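Local coordinates for protein alginate lyase AlgAT5 (Defluviitalea, PDB 5ZQI) that probably cleaves alginate by beta-elimination, as a polysaccharide lyase family 7 enzyme with a beta-sandwich fold, at residues L62-N74 and P119-Q131. Residues are numbered along the deposited sequence; the frame is centred on the assembly and turned at random.
Sequences LDLTNWKLTLPIN and PRCELREMTNDGQ
Trp-67 and Leu-123 meet because each turns its CG anti to its own carbonyl carbon (chi1 near -60° in both), which lays the indole against the leucine on the inward side of an antiparallel strand pair in the beta-sandwich of this PL7 lyase. Their side chains cross at about a right angle: Leu-123 CD1 sits over one ring face, offset toward the rim, and Leu-123 CB comes to 3.5 Å from Trp-67 CE3. Leu-123 CD2 packs 3.9 Å from Leu-69 CD1, while Leu-264 of strand 256-269 in the opposing sheet touches both Trp-67 and Leu-123, placing this face in the core between the sheets.

The backbones are joined by paired hydrogen bonds at Lys-68/Arg-124 and Thr-70/Glu-122, and a further bond runs from Met-126 N to Asn-66 O; Thr-70 N to Glu-122 O is almost straight (2.9 Å, 178°). On the reverse face, Lys-68 and Arg-124 run side by side, with Met-126 SD 3.8 Å from Lys-68 CG. Lys-68 NZ and Arg-124 NE approach to 4.8 Å without contact; a salt bridge to Glu-78 probably offsets the lysine's charge, and carbonyls of Glu-125 and Ala-134 hold Arg-124 NH2. Arg-120 lays CG and CD against Thr-70 CG2 and pairs through NH1 with Glu-122 OE1, shared with Lys-238, while Glu-122 OE2 accepts from Gln-165. Residues 120-124 form the R-x-E-L-R motif, whose face lines the substrate groove in PL7 relatives and probably here.

Past the bridges, the type I' turn from Asn-128 to Gln-131 curls back against Thr-65 and Asn-66. A water joins it to segment 62-74, donating to both Trp-67 O and Gly-130 O. The direct polar link is from Gly-130 N to Asn-66 OD1, 3.0 Å long and bent to 138° at the hydrogen, with the donor in the plane of the side-chain carbonyl.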
loop_
_atom_site.group_PDB
_atom_site.type_symbol
_atom_site.label_atom_id
_atom_site.label_comp_id
_atom_site.label_asym_id
_atom_site.label_seq_id
_atom_site.Cartn_x
_atom_site.Cartn_y
_atom_site.Cartn_z
ATOM N N LEU A 62 -3.055 -2.340 13.988
ATOM C CA LEU A 62 -3.597 -1.322 13.104
ATOM C C LEU A 62 -5.112 -1.307 13.245
ATOM O O LEU A 62 -5.726 -2.341 13.526
ATOM C CB LEU A 62 -3.224 -1.604 11.646
ATOM C CG LEU A 62 -1.737 -1.761 11.355
ATOM C CD1 LEU A 62 -1.625 -2.120 9.837
ATOM C CD2 LEU A 62 -0.912 -0.586 11.716
ATOM N N ASP A 63 -5.706 -0.122 13.082
ATOM C CA ASP A 63 -7.165 0.024 13.090
ATOM C C ASP A 63 -7.657 -0.429 11.726
ATOM O O ASP A 63 -7.557 0.324 10.751
ATOM C CB ASP A 63 -7.576 1.465 13.360
ATOM C CG ASP A 63 -9.070 1.653 13.379
ATOM O OD1 ASP A 63 -9.799 0.670 13.147
ATOM O OD2 ASP A 63 -9.513 2.808 13.608
ATOM N N LEU A 64 -8.191 -1.649 11.646
ATOM C CA LEU A 64 -8.596 -2.221 10.369
ATOM C C LEU A 64 -10.072 -2.037 10.063
ATOM O O LEU A 64 -10.568 -2.571 9.058
ATOM C CB LEU A 64 -8.210 -3.693 10.305
ATOM C CG LEU A 64 -6.712 -3.992 10.362
ATOM C CD1 LEU A 64 -6.518 -5.550 10.368
ATOM C CD2 LEU A 64 -5.939 -3.348 9.241
ATOM N N THR A 65 -10.779 -1.263 10.882
ATOM C CA THR A 65 -12.215 -1.087 10.751
ATOM C C THR A 65 -12.641 -0.766 9.325
ATOM O O THR A 65 -13.589 -1.361 8.805
ATOM C CB THR A 65 -12.666 0.021 11.697
ATOM O OG1 THR A 65 -12.278 -0.295 13.045
ATOM C CG2 THR A 65 -14.186 0.231 11.631
ATOM N N ASN A 66 -12.009 0.222 8.706
ATOM C CA ASN A 66 -12.423 0.737 7.407
ATOM C C ASN A 66 -11.420 0.334 6.337
ATOM O O ASN A 66 -11.005 1.144 5.506
ATOM C CB ASN A 66 -12.602 2.252 7.464
ATOM C CG ASN A 66 -13.951 2.646 7.972
ATOM O OD1 ASN A 66 -14.921 1.887 7.855
ATOM N ND2 ASN A 66 -14.030 3.827 8.566
ATOM N N TRP A 67 -11.081 -0.953 6.327
ATOM C CA TRP A 67 -10.261 -1.520 5.281
ATOM C C TRP A 67 -10.810 -2.890 4.911
ATOM O O TRP A 67 -11.495 -3.533 5.693
ATOM C CB TRP A 67 -8.814 -1.682 5.731
ATOM C CG TRP A 67 -8.010 -0.435 6.071
ATOM C CD1 TRP A 67 -7.764 0.075 7.306
ATOM C CD2 TRP A 67 -7.345 0.426 5.142
ATOM N NE1 TRP A 67 -6.970 1.191 7.204
ATOM C CE2 TRP A 67 -6.689 1.422 5.884
ATOM C CE3 TRP A 67 -7.216 0.426 3.751
ATOM C CZ2 TRP A 67 -5.964 2.424 5.286
ATOM C CZ3 TRP A 67 -6.487 1.428 3.149
ATOM C CH2 TRP A 67 -5.845 2.402 3.916
ATOM N N LYS A 68 -10.467 -3.352 3.710
ATOM C CA LYS A 68 -10.578 -4.758 3.329
ATOM C C LYS A 68 -9.232 -5.194 2.773
ATOM O O LYS A 68 -8.457 -4.356 2.289
ATOM C CB LYS A 68 -11.707 -5.009 2.335
ATOM C CG LYS A 68 -11.586 -4.416 0.990
ATOM C CD LYS A 68 -12.718 -4.936 0.067
ATOM C CE LYS A 68 -12.715 -4.228 -1.253
ATOM N NZ LYS A 68 -13.760 -4.797 -2.150
ATOM N N LEU A 69 -8.941 -6.489 2.874
ATOM C CA LEU A 69 -7.640 -7.039 2.498
ATOM C C LEU A 69 -7.754 -7.903 1.247
ATOM O O LEU A 69 -8.637 -8.761 1.184
ATOM C CB LEU A 69 -7.070 -7.880 3.640
ATOM C CG LEU A 69 -5.741 -8.589 3.380
ATOM C CD1 LEU A 69 -4.589 -7.632 3.314
ATOM C CD2 LEU A 69 -5.508 -9.636 4.491
ATOM N N THR A 70 -6.863 -7.683 0.271
ATOM C CA THR A 70 -6.675 -8.609 -0.843
ATOM C C THR A 70 -5.409 -9.433 -0.618
ATOM O O THR A 70 -4.358 -8.878 -0.272
ATOM C CB THR A 70 -6.589 -7.885 -2.176
ATOM O OG1 THR A 70 -7.780 -7.095 -2.348
ATOM C CG2 THR A 70 -6.427 -8.899 -3.334
ATOM N N LEU A 71 -5.518 -10.759 -0.797
ATOM C CA LEU A 71 -4.436 -11.706 -0.586
ATOM C C LEU A 71 -3.711 -12.065 -1.870
ATOM O O LEU A 71 -4.202 -11.844 -2.982
ATOM C CB LEU A 71 -5.001 -12.991 0.018
ATOM C CG LEU A 71 -5.559 -12.917 1.439
ATOM C CD1 LEU A 71 -6.325 -14.200 1.791
ATOM C CD2 LEU A 71 -4.498 -12.642 2.461
ATOM N N PRO A 72 -2.480 -12.638 -1.728
ATOM C CA PRO A 72 -1.763 -13.134 -2.914
ATOM C C PRO A 72 -2.004 -14.608 -3.238
ATOM O O PRO A 72 -1.275 -15.230 -4.027
ATOM C CB PRO A 72 -0.293 -12.907 -2.542
ATOM C CG PRO A 72 -0.310 -13.148 -1.031
ATOM C CD PRO A 72 -1.606 -12.537 -0.533
ATOM N N ILE A 73 -3.044 -15.171 -2.620
ATOM C CA ILE A 73 -3.405 -16.580 -2.771
ATOM C C ILE A 73 -4.916 -16.671 -2.925
ATOM O O ILE A 73 -5.620 -15.666 -2.858
ATOM C CB ILE A 73 -2.936 -17.460 -1.586
ATOM C CG1 ILE A 73 -3.527 -16.904 -0.302
ATOM C CG2 ILE A 73 -1.410 -17.520 -1.550
ATOM C CD1 ILE A 73 -3.373 -17.863 0.903
ATOM N N ASN A 74 -5.411 -17.905 -3.135
ATOM C CA ASN A 74 -6.852 -18.176 -3.161
ATOM C C ASN A 74 -7.576 -17.306 -4.183
ATOM O O ASN A 74 -8.672 -16.796 -3.924
ATOM C CB ASN A 74 -7.455 -18.003 -1.769
ATOM C CG ASN A 74 -6.806 -18.915 -0.730
ATOM O OD1 ASN A 74 -6.233 -19.957 -1.051
ATOM N ND2 ASN A 74 -6.870 -18.499 0.518
ATOM N N PRO A 119 1.060 -9.596 -8.091
ATOM C CA PRO A 119 0.414 -10.040 -6.843
ATOM C C PRO A 119 0.522 -9.021 -5.727
ATOM O O PRO A 119 1.424 -8.183 -5.691
ATOM C CB PRO A 119 1.209 -11.296 -6.497
ATOM C CG PRO A 119 2.618 -10.987 -7.025
ATOM C CD PRO A 119 2.414 -10.168 -8.261
ATOM N N ARG A 120 -0.415 -9.127 -4.790
ATOM C CA ARG A 120 -0.450 -8.188 -3.686
ATOM C C ARG A 120 -0.944 -8.849 -2.410
ATOM O O ARG A 120 -1.676 -9.830 -2.431
ATOM C CB ARG A 120 -1.347 -6.976 -3.996
ATOM C CG ARG A 120 -2.819 -7.265 -3.911
ATOM C CD ARG A 120 -3.634 -6.141 -4.494
ATOM N NE ARG A 120 -3.659 -6.154 -5.947
ATOM C CZ ARG A 120 -3.483 -5.096 -6.740
ATOM N NH1 ARG A 120 -3.194 -3.906 -6.244
ATOM N NH2 ARG A 120 -3.610 -5.266 -8.037
ATOM N N CYS A 121 -0.540 -8.244 -1.285
ATOM C CA CYS A 121 -1.184 -8.427 0.020
ATOM C C CYS A 121 -1.432 -7.006 0.516
ATOM O O CYS A 121 -0.500 -6.342 1.000
ATOM C CB CYS A 121 -0.335 -9.225 0.969
ATOM S SG CYS A 121 -1.314 -9.634 2.434
ATOM N N GLU A 122 -2.658 -6.506 0.290
ATOM C CA GLU A 122 -2.874 -5.065 0.286
ATOM C C GLU A 122 -4.249 -4.692 0.794
ATOM O O GLU A 122 -5.250 -5.325 0.428
ATOM C CB GLU A 122 -2.695 -4.519 -1.144
ATOM C CG GLU A 122 -2.335 -3.016 -1.205
ATOM C CD GLU A 122 -2.249 -2.467 -2.627
ATOM O OE1 GLU A 122 -2.963 -2.968 -3.527
ATOM O OE2 GLU A 122 -1.457 -1.521 -2.879
ATOM N N LEU A 123 -4.275 -3.644 1.624
ATOM C CA LEU A 123 -5.514 -3.078 2.140
ATOM C C LEU A 123 -6.101 -2.040 1.173
ATOM O O LEU A 123 -5.384 -1.238 0.591
ATOM C CB LEU A 123 -5.274 -2.426 3.514
ATOM C CG LEU A 123 -4.758 -3.334 4.626
ATOM C CD1 LEU A 123 -4.262 -2.479 5.802
ATOM C CD2 LEU A 123 -5.774 -4.307 5.074
ATOM N N ARG A 124 -7.429 -2.056 1.039
ATOM C CA ARG A 124 -8.214 -1.156 0.197
ATOM C C ARG A 124 -9.199 -0.403 1.078
ATOM O O ARG A 124 -9.913 -1.010 1.877
ATOM C CB ARG A 124 -8.929 -1.966 -0.873
ATOM C CG ARG A 124 -9.655 -1.212 -1.996
ATOM C CD ARG A 124 -11.042 -0.723 -1.588
ATOM N NE ARG A 124 -11.815 -0.423 -2.802
ATOM C CZ ARG A 124 -12.484 0.694 -3.035
ATOM N NH1 ARG A 124 -13.132 0.835 -4.194
ATOM N NH2 ARG A 124 -12.560 1.641 -2.113
ATOM N N GLU A 125 -9.219 0.922 0.948
ATOM C CA GLU A 125 -9.990 1.765 1.847
ATOM C C GLU A 125 -11.486 1.526 1.731
ATOM O O GLU A 125 -12.047 1.589 0.644
ATOM C CB GLU A 125 -9.686 3.243 1.517
ATOM C CG GLU A 125 -10.288 4.209 2.528
ATOM C CD GLU A 125 -10.318 5.640 2.101
ATOM O OE1 GLU A 125 -9.737 5.982 1.056
ATOM O OE2 GLU A 125 -10.898 6.456 2.856
ATOM N N MET A 126 -12.131 1.366 2.861
ATOM C CA MET A 126 -13.571 1.247 3.006
ATOM C C MET A 126 -14.108 2.342 3.913
ATOM O O MET A 126 -13.353 3.185 4.407
ATOM C CB MET A 126 -13.891 -0.135 3.588
ATOM C CG MET A 126 -13.305 -1.295 2.732
ATOM S SD MET A 126 -14.024 -1.486 1.080
ATOM C CE MET A 126 -15.589 -2.235 1.479
ATOM N N THR A 127 -15.428 2.321 4.119
ATOM C CA THR A 127 -16.109 3.266 4.992
ATOM C C THR A 127 -17.304 2.555 5.596
ATOM O O THR A 127 -17.671 1.447 5.176
ATOM C CB THR A 127 -16.494 4.531 4.221
ATOM O OG1 THR A 127 -16.883 5.559 5.145
ATOM C CG2 THR A 127 -17.607 4.254 3.239
ATOM N N ASN A 128 -17.885 3.187 6.618
ATOM C CA ASN A 128 -19.084 2.691 7.293
ATOM C C ASN A 128 -18.864 1.283 7.855
ATOM O O ASN A 128 -19.475 0.299 7.427
ATOM C CB ASN A 128 -20.283 2.723 6.336
ATOM C CG ASN A 128 -21.594 2.461 7.015
ATOM O OD1 ASN A 128 -21.752 2.708 8.214
ATOM N ND2 ASN A 128 -22.549 1.966 6.249
ATOM N N ASP A 129 -17.985 1.209 8.851
ATOM C CA ASP A 129 -17.713 -0.057 9.530
ATOM C C ASP A 129 -17.139 -1.092 8.572
ATOM O O ASP A 129 -17.300 -2.300 8.764
ATOM C CB ASP A 129 -18.985 -0.590 10.195
ATOM C CG ASP A 129 -18.711 -1.637 11.240
ATOM O OD1 ASP A 129 -17.581 -1.654 11.775
ATOM O OD2 ASP A 129 -19.628 -2.438 11.529
ATOM N N GLY A 130 -16.447 -0.627 7.542
ATOM C CA GLY A 130 -15.828 -1.509 6.588
ATOM C C GLY A 130 -16.754 -2.154 5.598
ATOM O O GLY A 130 -16.322 -3.061 4.887
ATOM N N GLN A 131 -17.995 -1.708 5.494
ATOM C CA GLN A 131 -18.969 -2.362 4.644
ATOM C C GLN A 131 -19.117 -1.729 3.273
ATOM O O GLN A 131 -19.536 -2.432 2.344
ATOM C CB GLN A 131 -20.347 -2.373 5.312
ATOM C CG GLN A 131 -20.355 -3.069 6.649
ATOM C CD GLN A 131 -19.782 -4.465 6.576
ATOM O OE1 GLN A 131 -20.295 -5.318 5.867
ATOM N NE2 GLN A 131 -18.671 -4.690 7.275
HETATM O O HOH W 1 -15.287 -2.769 10.830
HETATM O O HOH W 2 -16.619 3.235 10.728
HETATM O O HOH W 3 -16.981 5.190 8.220
HETATM O O HOH W 4 -13.994 -4.550 5.009
HETATM O O HOH W 5 -6.756 -4.503 -1.880
HETATM O O HOH W 6 -2.891 -10.690 -5.348
#